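Local coordinates for TOG array regulator of axonemal microtubules protein 1 (Mus musculus, PDB 5DN7) that binds microtubules and promotes their polymerization through its TOG regions, of which this chain is the second, and takes part in building cilia and setting their length, at residues Lys182-Leu187 with Asn219-Ala224; Ala201-Phe206 with Asn239-Arg244; Val138-Val143 with Glu176-Pro181; Leu146-Leu151 with Glu160-Ile165. One frame throughout, in Å; residues are numbered along the deposited sequence.

Interaction 1 of 4, residues Lys182-Leu187 with Asn219-Ala224; sequences KLSFDL and NVLFKA
Ser184 and Phe185 of helix 180-187 pack on Val220, Leu221 and Ala224 of helix 219-226, a close, largely apolar contact between two short helices near the C-terminal end of the TOG 2 solenoid. The short segments run nearly parallel, their axes 9.0 Å apart and crossing at -27°, and the small residues Ser184 and Ala224 let the backbones approach: Phe185 CA lies 5.1 Å from Ala224 CA. Phe185 swings its ring across the gap, with CG anti to the carbonyl carbon (chi1 -85°), and lays one face over the backbone of Ala224. Ala224 CA stands 4.2 Å from the Phe185 ring centroid in a CH-pi contact displaced toward the rim, while Phe185 CE1 reaches Val220 CG2 at 4.1 Å. Deeper in, Leu221 sends its CD2 branch back against Ser184 CB at 3.6 Å, and the methyl CB of Ala224 sits on Ser184 O at 3.7 Å. The buried hydroxyl of Ser184 is satisfied within its own helix, where OG hydrogen-bonds to Pro181 O. Behind both segments, Leu209 of helix 196-213 touches Ser184, and Phe206 and Ala210 of the same helix touch Leu221. Two short helices, separated in the chain by the longer helix 196-213 and packed nearly parallel against it, form the layering expected of a HEAT-repeat solenoid.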
loop_
_atom_site.group_PDB
_atom_site.type_symbol
_atom_site.label_atom_id
_atom_site.label_comp_id
_atom_site.label_asym_id
_atom_site.label_seq_id
_atom_site.Cartn_x
_atom_site.Cartn_y
_atom_site.Cartn_z
ATOM N N LYS A 182 12.839 -9.770 9.950
ATOM C CA LYS A 182 11.419 -10.040 10.002
ATOM C C LYS A 182 10.840 -9.820 8.620
ATOM O O LYS A 182 10.128 -10.668 8.090
ATOM C CB LYS A 182 10.728 -9.146 11.035
ATOM C CG LYS A 182 9.241 -9.453 11.214
ATOM C CD LYS A 182 8.634 -8.669 12.388
ATOM C CE LYS A 182 8.471 -7.183 12.045
ATOM N NZ LYS A 182 7.854 -6.394 13.170
ATOM N N LEU A 183 11.208 -8.685 8.034
ATOM C CA LEU A 183 10.731 -8.280 6.729
ATOM C C LEU A 183 11.052 -9.354 5.691
ATOM O O LEU A 183 10.169 -9.796 4.959
ATOM C CB LEU A 183 11.347 -6.930 6.350
ATOM C CG LEU A 183 10.616 -6.053 5.345
ATOM C CD1 LEU A 183 9.132 -5.963 5.665
ATOM C CD2 LEU A 183 11.245 -4.657 5.353
ATOM N N SER A 184 12.297 -9.811 5.646
ATOM C CA SER A 184 12.662 -10.787 4.632
ATOM C C SER A 184 11.962 -12.138 4.840
ATOM O O SER A 184 11.674 -12.841 3.866
ATOM C CB SER A 184 14.168 -10.988 4.593
ATOM O OG SER A 184 14.647 -11.445 5.834
ATOM N N PHE A 185 11.692 -12.502 6.091
ATOM C CA PHE A 185 10.948 -13.733 6.341
ATOM C C PHE A 185 9.501 -13.591 5.929
ATOM O O PHE A 185 8.889 -14.546 5.464
ATOM C CB PHE A 185 11.031 -14.142 7.817
ATOM C CG PHE A 185 12.253 -14.950 8.151
ATOM C CD1 PHE A 185 13.520 -14.413 8.008
ATOM C CD2 PHE A 185 12.134 -16.239 8.615
ATOM C CE1 PHE A 185 14.651 -15.147 8.305
ATOM C CE2 PHE A 185 13.263 -16.975 8.933
ATOM C CZ PHE A 185 14.522 -16.421 8.768
ATOM N N ASP A 186 8.947 -12.401 6.121
ATOM C CA ASP A 186 7.576 -12.125 5.718
ATOM C C ASP A 186 7.453 -12.064 4.191
ATOM O O ASP A 186 6.389 -12.342 3.639
ATOM C CB ASP A 186 7.070 -10.805 6.324
ATOM C CG ASP A 186 6.720 -10.921 7.810
ATOM O OD1 ASP A 186 6.563 -12.054 8.327
ATOM O OD2 ASP A 186 6.571 -9.857 8.463
ATOM N N LEU A 187 8.537 -11.703 3.509
ATOM C CA LEU A 187 8.481 -11.500 2.053
ATOM C C LEU A 187 8.895 -12.744 1.284
ATOM O O LEU A 187 8.535 -12.907 0.133
ATOM C CB LEU A 187 9.369 -10.328 1.634
ATOM C CG LEU A 187 8.791 -8.917 1.779
ATOM C CD1 LEU A 187 9.869 -7.913 1.434
ATOM C CD2 LEU A 187 7.580 -8.722 0.856
ATOM N N ASN A 219 23.329 -13.281 4.954
ATOM C CA ASN A 219 23.216 -14.595 5.493
ATOM C C ASN A 219 21.767 -14.844 5.887
ATOM O O ASN A 219 21.271 -15.895 5.717
ATOM C CB ASN A 219 24.136 -14.703 6.703
ATOM C CG ASN A 219 25.606 -14.719 6.317
ATOM O OD1 ASN A 219 25.958 -15.063 5.202
ATOM N ND2 ASN A 219 26.465 -14.339 7.229
ATOM N N VAL A 220 21.124 -13.842 6.418
ATOM C CA VAL A 220 19.764 -13.891 6.908
ATOM C C VAL A 220 18.794 -13.999 5.739
ATOM O O VAL A 220 17.734 -14.611 5.873
ATOM C CB VAL A 220 19.435 -12.651 7.782
ATOM C CG1 VAL A 220 19.583 -11.389 6.992
ATOM C CG2 VAL A 220 18.034 -12.746 8.327
ATOM N N LEU A 221 19.180 -13.440 4.587
ATOM C CA LEU A 221 18.377 -13.537 3.375
ATOM C C LEU A 221 18.380 -14.955 2.860
ATOM O O LEU A 221 17.356 -15.465 2.369
ATOM C CB LEU A 221 18.891 -12.601 2.276
ATOM C CG LEU A 221 18.580 -11.119 2.426
ATOM C CD1 LEU A 221 19.108 -10.364 1.232
ATOM C CD2 LEU A 221 17.086 -10.917 2.565
ATOM N N PHE A 222 19.540 -15.599 2.962
ATOM C CA PHE A 222 19.585 -17.005 2.553
ATOM C C PHE A 222 18.830 -17.931 3.532
ATOM O O PHE A 222 18.247 -18.944 3.119
ATOM C CB PHE A 222 21.032 -17.447 2.380
ATOM C CG PHE A 222 21.775 -16.653 1.334
ATOM C CD1 PHE A 222 21.111 -16.169 0.218
ATOM C CD2 PHE A 222 23.122 -16.358 1.486
ATOM C CE1 PHE A 222 21.784 -15.430 -0.748
ATOM C CE2 PHE A 222 23.802 -15.614 0.521
ATOM C CZ PHE A 222 23.126 -15.153 -0.594
ATOM N N LYS A 223 18.795 -17.592 4.802
ATOM C CA LYS A 223 17.962 -18.303 5.722
ATOM C C LYS A 223 16.488 -18.100 5.386
ATOM O O LYS A 223 15.734 -19.025 5.435
ATOM C CB LYS A 223 18.234 -17.871 7.149
ATOM C CG LYS A 223 19.685 -18.061 7.551
ATOM C CD LYS A 223 19.892 -18.164 9.041
ATOM C CE LYS A 223 20.828 -17.105 9.558
ATOM N NZ LYS A 223 20.217 -16.413 10.716
ATOM N N ALA A 224 16.109 -16.875 5.062
ATOM C CA ALA A 224 14.753 -16.591 4.613
ATOM C C ALA A 224 14.382 -17.459 3.404
ATOM O O ALA A 224 13.298 -18.034 3.370
ATOM C CB ALA A 224 14.596 -15.119 4.273
#

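Interaction 2 of 4, residues Ala201-Phe206 with Asn239-Arg244; sequences AALEAF and NAVQAR
Arg244 and Glu204 form a buried salt bridge that ties helix 237-246 to helix 196-213 within the helical solenoid of TOG 2. Its strong component is the bond from Arg244 NE to Glu204 OE2, 2.7 Å long with an N-H...O angle of 154°. The carboxylate oxygen lies close to the guanidinium plane, but NE meets it from above the carboxylate, and the two planes are 31° apart. Arg244 NH2 adds two weak bonds, to Glu204 OE2 at 3.2 Å and to Glu204 OE1 at 3.4 Å. The two side chains, each bent at chi2, cross at about a right angle, although Glu204 starts out pointing away from helix 237-246. The C-terminal segment completes the network: Thr249 O accepts from Arg244 NH2, and Ala262 N donates to Glu204 OE1. Were Arg244 cut back to an alanine, the buried Glu204 carboxylate would probably be left without its countercharge and Thr249 O without this donor.

Next to the ion pair, the CG methylene of Arg244 rests against the backbone of helix 196-213, with Arg244 CG 3.7 Å from Leu203 O. The short axes cross at -52° and come within 9.6 Å. Leu203 spans that gap from the first helix, and its CD2 settles beside Ala240, 4.3 Å from Ala240 CB. The same methyl meets one branch of the valine in the next position, Leu203 CD2 lying 3.8 Å from Val241 CG2.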
loop_
_atom_site.group_PDB
_atom_site.type_symbol
_atom_site.label_atom_id
_atom_site.label_comp_id
_atom_site.label_asym_id
_atom_site.label_seq_id
_atom_site.Cartn_x
_atom_site.Cartn_y
_atom_site.Cartn_z
ATOM N N ALA A 201 8.640 -9.265 -8.434
ATOM C CA ALA A 201 8.550 -8.217 -7.415
ATOM C C ALA A 201 9.376 -8.587 -6.191
ATOM O O ALA A 201 10.124 -7.753 -5.662
ATOM C CB ALA A 201 7.109 -7.964 -7.025
ATOM N N ALA A 202 9.244 -9.840 -5.753
ATOM C CA ALA A 202 9.922 -10.314 -4.551
ATOM C C ALA A 202 11.439 -10.361 -4.720
ATOM O O ALA A 202 12.164 -10.114 -3.767
ATOM C CB ALA A 202 9.401 -11.699 -4.144
ATOM N N LEU A 203 11.917 -10.703 -5.914
ATOM C CA LEU A 203 13.353 -10.663 -6.170
ATOM C C LEU A 203 13.872 -9.218 -6.107
ATOM O O LEU A 203 14.919 -8.957 -5.508
ATOM C CB LEU A 203 13.677 -11.314 -7.526
ATOM C CG LEU A 203 13.407 -12.834 -7.549
ATOM C CD1 LEU A 203 13.274 -13.364 -8.977
ATOM C CD2 LEU A 203 14.481 -13.620 -6.782
ATOM N N GLU A 204 13.138 -8.270 -6.693
ATOM C CA GLU A 204 13.550 -6.864 -6.533
ATOM C C GLU A 204 13.592 -6.449 -5.068
ATOM O O GLU A 204 14.541 -5.756 -4.610
ATOM C CB GLU A 204 12.610 -5.925 -7.292
ATOM C CG GLU A 204 12.700 -6.054 -8.798
ATOM C CD GLU A 204 14.054 -5.608 -9.378
ATOM O OE1 GLU A 204 14.349 -4.386 -9.397
ATOM O OE2 GLU A 204 14.816 -6.492 -9.839
ATOM N N ALA A 205 12.566 -6.874 -4.323
ATOM C CA ALA A 205 12.521 -6.557 -2.911
ATOM C C ALA A 205 13.737 -7.145 -2.217
ATOM O O ALA A 205 14.340 -6.482 -1.390
ATOM C CB ALA A 205 11.242 -7.054 -2.262
ATOM N N PHE A 206 14.114 -8.368 -2.569
ATOM C CA PHE A 206 15.273 -8.986 -1.934
ATOM C C PHE A 206 16.577 -8.257 -2.301
ATOM O O PHE A 206 17.473 -8.162 -1.466
ATOM C CB PHE A 206 15.341 -10.486 -2.264
ATOM C CG PHE A 206 14.770 -11.369 -1.138
ATOM C CD1 PHE A 206 13.437 -11.264 -0.762
ATOM C CD2 PHE A 206 15.586 -12.242 -0.428
ATOM C CE1 PHE A 206 12.915 -12.034 0.294
ATOM C CE2 PHE A 206 15.078 -13.004 0.643
ATOM C CZ PHE A 206 13.742 -12.903 0.989
ATOM N N ASN A 239 18.970 -20.072 -6.579
ATOM C CA ASN A 239 19.700 -19.676 -7.782
ATOM C C ASN A 239 19.259 -18.313 -8.325
ATOM O O ASN A 239 20.088 -17.475 -8.637
ATOM C CB ASN A 239 19.564 -20.742 -8.886
ATOM C CG ASN A 239 20.434 -21.967 -8.630
ATOM O OD1 ASN A 239 20.138 -23.064 -9.114
ATOM N ND2 ASN A 239 21.510 -21.788 -7.854
ATOM N N ALA A 240 17.955 -18.109 -8.444
ATOM C CA ALA A 240 17.403 -16.834 -8.867
ATOM C C ALA A 240 17.761 -15.700 -7.891
ATOM O O ALA A 240 18.113 -14.613 -8.317
ATOM C CB ALA A 240 15.896 -16.944 -9.029
ATOM N N VAL A 241 17.679 -15.947 -6.589
ATOM C CA VAL A 241 18.031 -14.918 -5.612
ATOM C C VAL A 241 19.489 -14.524 -5.766
ATOM O O VAL A 241 19.818 -13.348 -5.786
ATOM C CB VAL A 241 17.769 -15.368 -4.150
ATOM C CG1 VAL A 241 18.527 -14.493 -3.181
ATOM C CG2 VAL A 241 16.270 -15.328 -3.833
ATOM N N GLN A 242 20.369 -15.492 -5.870
ATOM C CA GLN A 242 21.778 -15.222 -6.030
ATOM C C GLN A 242 22.079 -14.504 -7.336
ATOM O O GLN A 242 22.829 -13.590 -7.361
ATOM C CB GLN A 242 22.605 -16.481 -5.869
ATOM C CG GLN A 242 22.579 -17.016 -4.454
ATOM C CD GLN A 242 23.490 -18.172 -4.235
ATOM O OE1 GLN A 242 23.304 -19.243 -4.784
ATOM N NE2 GLN A 242 24.483 -17.961 -3.426
ATOM N N ALA A 243 21.422 -14.929 -8.398
ATOM C CA ALA A 243 21.577 -14.281 -9.694
ATOM C C ALA A 243 21.172 -12.820 -9.579
ATOM O O ALA A 243 21.916 -11.947 -9.988
ATOM C CB ALA A 243 20.760 -14.984 -10.740
ATOM N N ARG A 244 20.008 -12.555 -8.988
ATOM C CA ARG A 244 19.553 -11.180 -8.791
ATOM C C ARG A 244 20.516 -10.348 -7.933
ATOM O O ARG A 244 20.819 -9.208 -8.267
ATOM C CB ARG A 244 18.160 -11.148 -8.158
ATOM C CG ARG A 244 17.615 -9.726 -7.941
ATOM C CD ARG A 244 17.582 -8.947 -9.272
ATOM N NE ARG A 244 17.167 -7.552 -9.121
ATOM C CZ ARG A 244 18.004 -6.551 -8.901
ATOM N NH1 ARG A 244 19.300 -6.800 -8.780
ATOM N NH2 ARG A 244 17.547 -5.308 -8.783
#

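Interaction 3 of 4, residues Val138-Val143 with Glu176-Pro181; sequences VGPQRV and EDFDLP
The start of helix 140-148 meets the turn leading into helix 180-187, a contact between equivalent corners of neighbouring helical layers in the TOG solenoid, made chiefly by Pro140 and Gln141 with Asp177, Phe178 and Asp179. Gln141 carries the polar part. Its CG is anti to the backbone N (chi1 -174°) and the chain then bends at chi2, carrying the amide across to the turn. There Gln141 OE1 accepts from Asp179 N at 2.9 Å, with an N-H...O angle of 154° and the donor tilted 23° from the carbonyl plane. The same oxygen rests at the edge of the Phe178 ring, 3.8 Å from Phe178 CD1. A water makes a second bridge, accepting from Gln141 N at 3.0 Å and donating to Asp177 O at 2.7 Å, so side chain and main chain of one residue hold the turn at two points, Asp179 N and Asp177 O. With a leucine at the Gln141 position, Asp179 N is likely to lose its acceptor and the turn to be held less firmly at this point.

On the inner side, the Pro140 and Phe178 side chains cross at about a right angle, with Pro140 CB 3.6 Å from Phe178 CE1. Pro140 CG also touches Asp177 CB at 3.9 Å. Ser169 and Tyr173 contact both Pro140 and Phe178, extending this packing to the end of helix 156-172. Asp179 is the N-cap of helix 180-187, and its OD1 makes a weak bond to Lys182 N. Gln141 therefore binds the backbone of a helix-capping residue, joining a helix start to the inter-helix turn of the next layer, as suits a HEAT-repeat array.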
loop_
_atom_site.group_PDB
_atom_site.type_symbol
_atom_site.label_atom_id
_atom_site.label_comp_id
_atom_site.label_asym_id
_atom_site.label_seq_id
_atom_site.Cartn_x
_atom_site.Cartn_y
_atom_site.Cartn_z
ATOM N N VAL A 138 2.661 6.895 10.959
ATOM C CA VAL A 138 2.841 5.878 11.998
ATOM C C VAL A 138 4.102 5.026 11.820
ATOM O O VAL A 138 4.315 4.054 12.540
ATOM C CB VAL A 138 1.601 4.959 12.080
ATOM C CG1 VAL A 138 0.345 5.803 11.972
ATOM C CG2 VAL A 138 1.610 3.881 10.991
ATOM N N GLY A 139 4.953 5.398 10.878
ATOM C CA GLY A 139 6.172 4.648 10.658
ATOM C C GLY A 139 5.960 3.483 9.703
ATOM O O GLY A 139 4.928 2.814 9.732
ATOM N N PRO A 140 6.944 3.256 8.827
ATOM C CA PRO A 140 6.883 2.262 7.743
ATOM C C PRO A 140 6.735 0.813 8.216
ATOM O O PRO A 140 6.000 0.044 7.592
ATOM C CB PRO A 140 8.221 2.453 7.023
ATOM C CG PRO A 140 9.120 3.153 8.033
ATOM C CD PRO A 140 8.200 4.028 8.816
ATOM N N GLN A 141 7.407 0.437 9.298
ATOM C CA GLN A 141 7.368 -0.964 9.712
ATOM C C GLN A 141 5.955 -1.405 10.112
ATOM O O GLN A 141 5.484 -2.440 9.644
ATOM C CB GLN A 141 8.359 -1.227 10.847
ATOM C CG GLN A 141 8.479 -2.712 11.226
ATOM C CD GLN A 141 8.888 -3.573 10.042
ATOM O OE1 GLN A 141 10.067 -3.636 9.673
ATOM N NE2 GLN A 141 7.904 -4.214 9.413
ATOM N N ARG A 142 5.281 -0.631 10.962
ATOM C CA ARG A 142 3.875 -0.901 11.302
ATOM C C ARG A 142 2.986 -1.137 10.055
ATOM O O ARG A 142 2.368 -2.221 9.887
ATOM C CB ARG A 142 3.305 0.258 12.132
ATOM C CG ARG A 142 3.295 -0.009 13.635
ATOM C CD ARG A 142 2.346 0.937 14.399
ATOM N NE ARG A 142 0.981 0.411 14.489
ATOM C CZ ARG A 142 -0.058 1.091 14.973
ATOM N NH1 ARG A 142 0.103 2.339 15.410
ATOM N NH2 ARG A 142 -1.262 0.527 15.013
ATOM N N VAL A 143 2.947 -0.114 9.193
ATOM C CA VAL A 143 2.220 -0.166 7.913
ATOM C C VAL A 143 2.531 -1.469 7.188
ATOM O O VAL A 143 1.622 -2.200 6.809
ATOM C CB VAL A 143 2.576 1.012 6.990
ATOM C CG1 VAL A 143 1.960 0.814 5.580
ATOM C CG2 VAL A 143 2.125 2.326 7.578
ATOM N N GLU A 176 17.338 1.488 9.485
ATOM C CA GLU A 176 17.084 1.273 10.898
ATOM C C GLU A 176 15.616 1.462 11.257
ATOM O O GLU A 176 15.224 1.137 12.356
ATOM C CB GLU A 176 17.965 2.203 11.760
ATOM C CG GLU A 176 17.595 3.665 11.700
ATOM C CD GLU A 176 18.367 4.420 10.638
ATOM O OE1 GLU A 176 18.992 3.761 9.750
ATOM O OE2 GLU A 176 18.349 5.682 10.705
ATOM N N ASP A 177 14.805 1.994 10.343
ATOM C CA ASP A 177 13.365 2.074 10.585
ATOM C C ASP A 177 12.692 0.703 10.422
ATOM O O ASP A 177 11.521 0.543 10.729
ATOM C CB ASP A 177 12.706 3.080 9.638
ATOM C CG ASP A 177 13.023 4.516 9.996
ATOM O OD1 ASP A 177 13.826 4.713 10.930
ATOM O OD2 ASP A 177 12.488 5.437 9.324
ATOM N N PHE A 178 13.447 -0.273 9.938
ATOM C CA PHE A 178 12.900 -1.588 9.632
ATOM C C PHE A 178 13.541 -2.695 10.450
ATOM O O PHE A 178 14.736 -2.647 10.776
ATOM C CB PHE A 178 13.084 -1.929 8.143
ATOM C CG PHE A 178 12.385 -0.998 7.221
ATOM C CD1 PHE A 178 11.028 -1.147 6.960
ATOM C CD2 PHE A 178 13.073 0.052 6.631
ATOM C CE1 PHE A 178 10.376 -0.277 6.108
ATOM C CE2 PHE A 178 12.425 0.922 5.767
ATOM C CZ PHE A 178 11.077 0.764 5.507
ATOM N N ASP A 179 12.736 -3.702 10.751
ATOM C CA ASP A 179 13.233 -4.988 11.229
ATOM C C ASP A 179 13.464 -5.850 9.988
ATOM O O ASP A 179 12.546 -6.528 9.504
ATOM C CB ASP A 179 12.234 -5.634 12.191
ATOM C CG ASP A 179 12.775 -6.889 12.846
ATOM O OD1 ASP A 179 13.695 -7.530 12.294
ATOM O OD2 ASP A 179 12.265 -7.240 13.935
ATOM N N LEU A 180 14.678 -5.796 9.454
ATOM C CA LEU A 180 14.928 -6.387 8.151
ATOM C C LEU A 180 14.866 -7.927 8.103
ATOM O O LEU A 180 14.408 -8.466 7.101
ATOM C CB LEU A 180 16.271 -5.897 7.602
ATOM C CG LEU A 180 16.400 -4.397 7.358
ATOM C CD1 LEU A 180 17.824 -4.110 7.006
ATOM C CD2 LEU A 180 15.458 -3.903 6.252
ATOM N N PRO A 181 15.346 -8.634 9.152
ATOM C CA PRO A 181 15.109 -10.089 9.189
ATOM C C PRO A 181 13.626 -10.447 9.126
ATOM O O PRO A 181 13.206 -11.304 8.341
ATOM C CB PRO A 181 15.701 -10.515 10.543
ATOM C CG PRO A 181 16.800 -9.537 10.780
ATOM C CD PRO A 181 16.319 -8.218 10.190
HETATM O O HOH W 1 9.279 1.932 11.024
#

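Interaction 4 of 4, residues Leu146-Leu151 with Glu160-Ile165; sequences LLLENL and EEVVNI
Val162 pushes its two methyl branches into the side of segment 146-151, where Leu147, Leu148, Asn150 and Leu151 receive it. The packing is tight at the Leu147 end. Leu147 CD2 meets Ile165 CG2 at 3.4 Å, closer than ordinary van der Waals contact, the two side chains crossing at about a right angle. Leu148 CD2 presses on Val162 CG1 at 3.6 Å. With CG1 anti to its backbone N (chi1 166°), Val162 turns that branch toward Leu148 and Leu151 and CG2 toward Asn150. Toward Asn150 and Leu151, both partly exposed, the fit is looser: Asn150 CB stays 4.0 Å from Val162 CG2, and Leu151 CD2 is 4.2 Å from Val163 CG2. Asn150 folds its amide back on its own turn, where ND2 gives Leu147 O a bond of 3.1 Å from above the carbonyl plane; Asn150 N binds this oxygen from the same face. The contact closes the hairpin of helices 140-148 and 156-172 inside the repeat predicted as HEAT 7. Val113 of helix 105-114 touches Leu147 on the preceding side, helix 121-138 covers Ile165, and on the following side helix 180-187 packs on Leu148 and helix 196-213 on Val163.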
loop_
_atom_site.group_PDB
_atom_site.type_symbol
_atom_site.label_atom_id
_atom_site.label_comp_id
_atom_site.label_asym_id
_atom_site.label_seq_id
_atom_site.Cartn_x
_atom_site.Cartn_y
_atom_site.Cartn_z
ATOM N N LEU A 146 1.134 -4.869 8.943
ATOM C CA LEU A 146 -0.292 -4.950 8.665
ATOM C C LEU A 146 -0.503 -5.359 7.212
ATOM O O LEU A 146 -1.186 -6.315 6.919
ATOM C CB LEU A 146 -0.996 -3.624 8.948
ATOM C CG LEU A 146 -0.908 -3.169 10.403
ATOM C CD1 LEU A 146 -1.762 -1.924 10.655
ATOM C CD2 LEU A 146 -1.303 -4.321 11.326
ATOM N N LEU A 147 0.151 -4.644 6.310
ATOM C CA LEU A 147 -0.034 -4.829 4.884
ATOM C C LEU A 147 0.378 -6.207 4.394
ATOM O O LEU A 147 -0.254 -6.769 3.509
ATOM C CB LEU A 147 0.755 -3.758 4.139
ATOM C CG LEU A 147 0.531 -3.677 2.642
ATOM C CD1 LEU A 147 -0.980 -3.533 2.341
ATOM C CD2 LEU A 147 1.324 -2.502 2.090
ATOM N N LEU A 148 1.426 -6.749 5.000
ATOM C CA LEU A 148 2.028 -7.997 4.560
ATOM C C LEU A 148 1.180 -9.181 4.952
ATOM O O LEU A 148 1.298 -10.240 4.334
ATOM C CB LEU A 148 3.441 -8.169 5.129
ATOM C CG LEU A 148 4.502 -7.516 4.235
ATOM C CD1 LEU A 148 5.861 -7.379 4.950
ATOM C CD2 LEU A 148 4.662 -8.324 3.003
ATOM N N GLU A 149 0.260 -9.045 5.874
ATOM C CA GLU A 149 -0.712 -10.088 6.085
ATOM C C GLU A 149 -1.505 -10.393 4.806
ATOM O O GLU A 149 -2.006 -11.464 4.652
ATOM C CB GLU A 149 -1.609 -9.784 7.279
ATOM C CG GLU A 149 -0.945 -10.119 8.609
ATOM C CD GLU A 149 -1.685 -9.638 9.849
ATOM O OE1 GLU A 149 -2.854 -9.993 10.051
ATOM O OE2 GLU A 149 -1.086 -8.923 10.663
ATOM N N ASN A 150 -1.526 -9.457 3.862
ATOM C CA ASN A 150 -2.300 -9.643 2.641
ATOM C C ASN A 150 -1.532 -10.353 1.556
ATOM O O ASN A 150 -1.976 -10.407 0.415
ATOM C CB ASN A 150 -2.797 -8.314 2.107
ATOM C CG ASN A 150 -3.809 -7.693 3.016
ATOM O OD1 ASN A 150 -5.001 -7.966 2.890
ATOM N ND2 ASN A 150 -3.347 -6.858 3.959
ATOM N N LEU A 151 -0.385 -10.915 1.909
ATOM C CA LEU A 151 0.262 -11.867 1.011
ATOM C C LEU A 151 -0.512 -13.177 0.890
ATOM O O LEU A 151 -0.190 -14.003 0.045
ATOM C CB LEU A 151 1.681 -12.166 1.472
ATOM C CG LEU A 151 2.723 -11.145 1.018
ATOM C CD1 LEU A 151 4.121 -11.690 1.335
ATOM C CD2 LEU A 151 2.583 -10.789 -0.475
ATOM N N GLU A 160 1.181 -8.821 -5.529
ATOM C CA GLU A 160 2.186 -8.095 -6.295
ATOM C C GLU A 160 2.406 -6.673 -5.753
ATOM O O GLU A 160 3.530 -6.276 -5.491
ATOM C CB GLU A 160 1.788 -8.027 -7.765
ATOM C CG GLU A 160 2.940 -7.639 -8.686
ATOM C CD GLU A 160 2.487 -7.202 -10.099
ATOM O OE1 GLU A 160 1.409 -7.634 -10.585
ATOM O OE2 GLU A 160 3.240 -6.424 -10.730
ATOM N N GLU A 161 1.309 -5.937 -5.585
ATOM C CA GLU A 161 1.347 -4.577 -5.072
ATOM C C GLU A 161 1.751 -4.468 -3.607
ATOM O O GLU A 161 2.344 -3.474 -3.220
ATOM C CB GLU A 161 -0.011 -3.922 -5.268
ATOM C CG GLU A 161 -0.243 -3.542 -6.718
ATOM C CD GLU A 161 0.832 -2.587 -7.232
ATOM O OE1 GLU A 161 0.687 -1.360 -7.039
ATOM O OE2 GLU A 161 1.822 -3.062 -7.832
ATOM N N VAL A 162 1.421 -5.471 -2.788
ATOM C CA VAL A 162 1.953 -5.532 -1.433
ATOM C C VAL A 162 3.477 -5.526 -1.497
ATOM O O VAL A 162 4.155 -4.727 -0.809
ATOM C CB VAL A 162 1.473 -6.795 -0.676
ATOM C CG1 VAL A 162 2.320 -7.007 0.581
ATOM C CG2 VAL A 162 0.001 -6.672 -0.316
ATOM N N VAL A 163 4.018 -6.407 -2.340
ATOM C CA VAL A 163 5.470 -6.445 -2.459
ATOM C C VAL A 163 6.029 -5.097 -2.989
ATOM O O VAL A 163 7.029 -4.581 -2.476
ATOM C CB VAL A 163 5.944 -7.591 -3.375
ATOM C CG1 VAL A 163 7.479 -7.672 -3.370
ATOM C CG2 VAL A 163 5.348 -8.889 -2.932
ATOM N N ASN A 164 5.366 -4.505 -3.976
ATOM C CA ASN A 164 5.888 -3.244 -4.512
ATOM C C ASN A 164 5.839 -2.104 -3.494
ATOM O O ASN A 164 6.713 -1.237 -3.479
ATOM C CB ASN A 164 5.133 -2.817 -5.776
ATOM C CG ASN A 164 5.557 -3.603 -7.022
ATOM O OD1 ASN A 164 6.717 -4.000 -7.175
ATOM N ND2 ASN A 164 4.604 -3.819 -7.922
ATOM N N ILE A 165 4.812 -2.100 -2.655
ATOM C CA ILE A 165 4.688 -1.075 -1.619
ATOM C C ILE A 165 5.783 -1.278 -0.564
ATOM O O ILE A 165 6.316 -0.302 -0.014
ATOM C CB ILE A 165 3.272 -1.099 -0.984
ATOM C CG1 ILE A 165 2.246 -0.566 -1.988
ATOM C CG2 ILE A 165 3.200 -0.263 0.285
ATOM C CD1 ILE A 165 0.773 -0.899 -1.588
#

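The four contacts lie in the C-terminal half of the TOG 2 solenoid, and three of them share helices. Interaction 4 is nested within the loop closed by interaction 3; both use helix 140-148, and their centres are 14 Å apart. Interaction 3 shares helix 180-187 with interaction 1, also 14 Å away. Interactions 1 and 2 alternate along the chain, have centres 12 Å apart and touch through Phe206, which meets Leu221, Ser184 and Ala224. Val163 links interaction 4 to interaction 2 through Ala201 and Ala205, whereas interactions 2 and 3 do not touch. Contacts within and between layers thus form a continuous path, as expected of HEAT-type repeats assembled into a solenoid, the form in which TOG regions mediate interaction with microtubules.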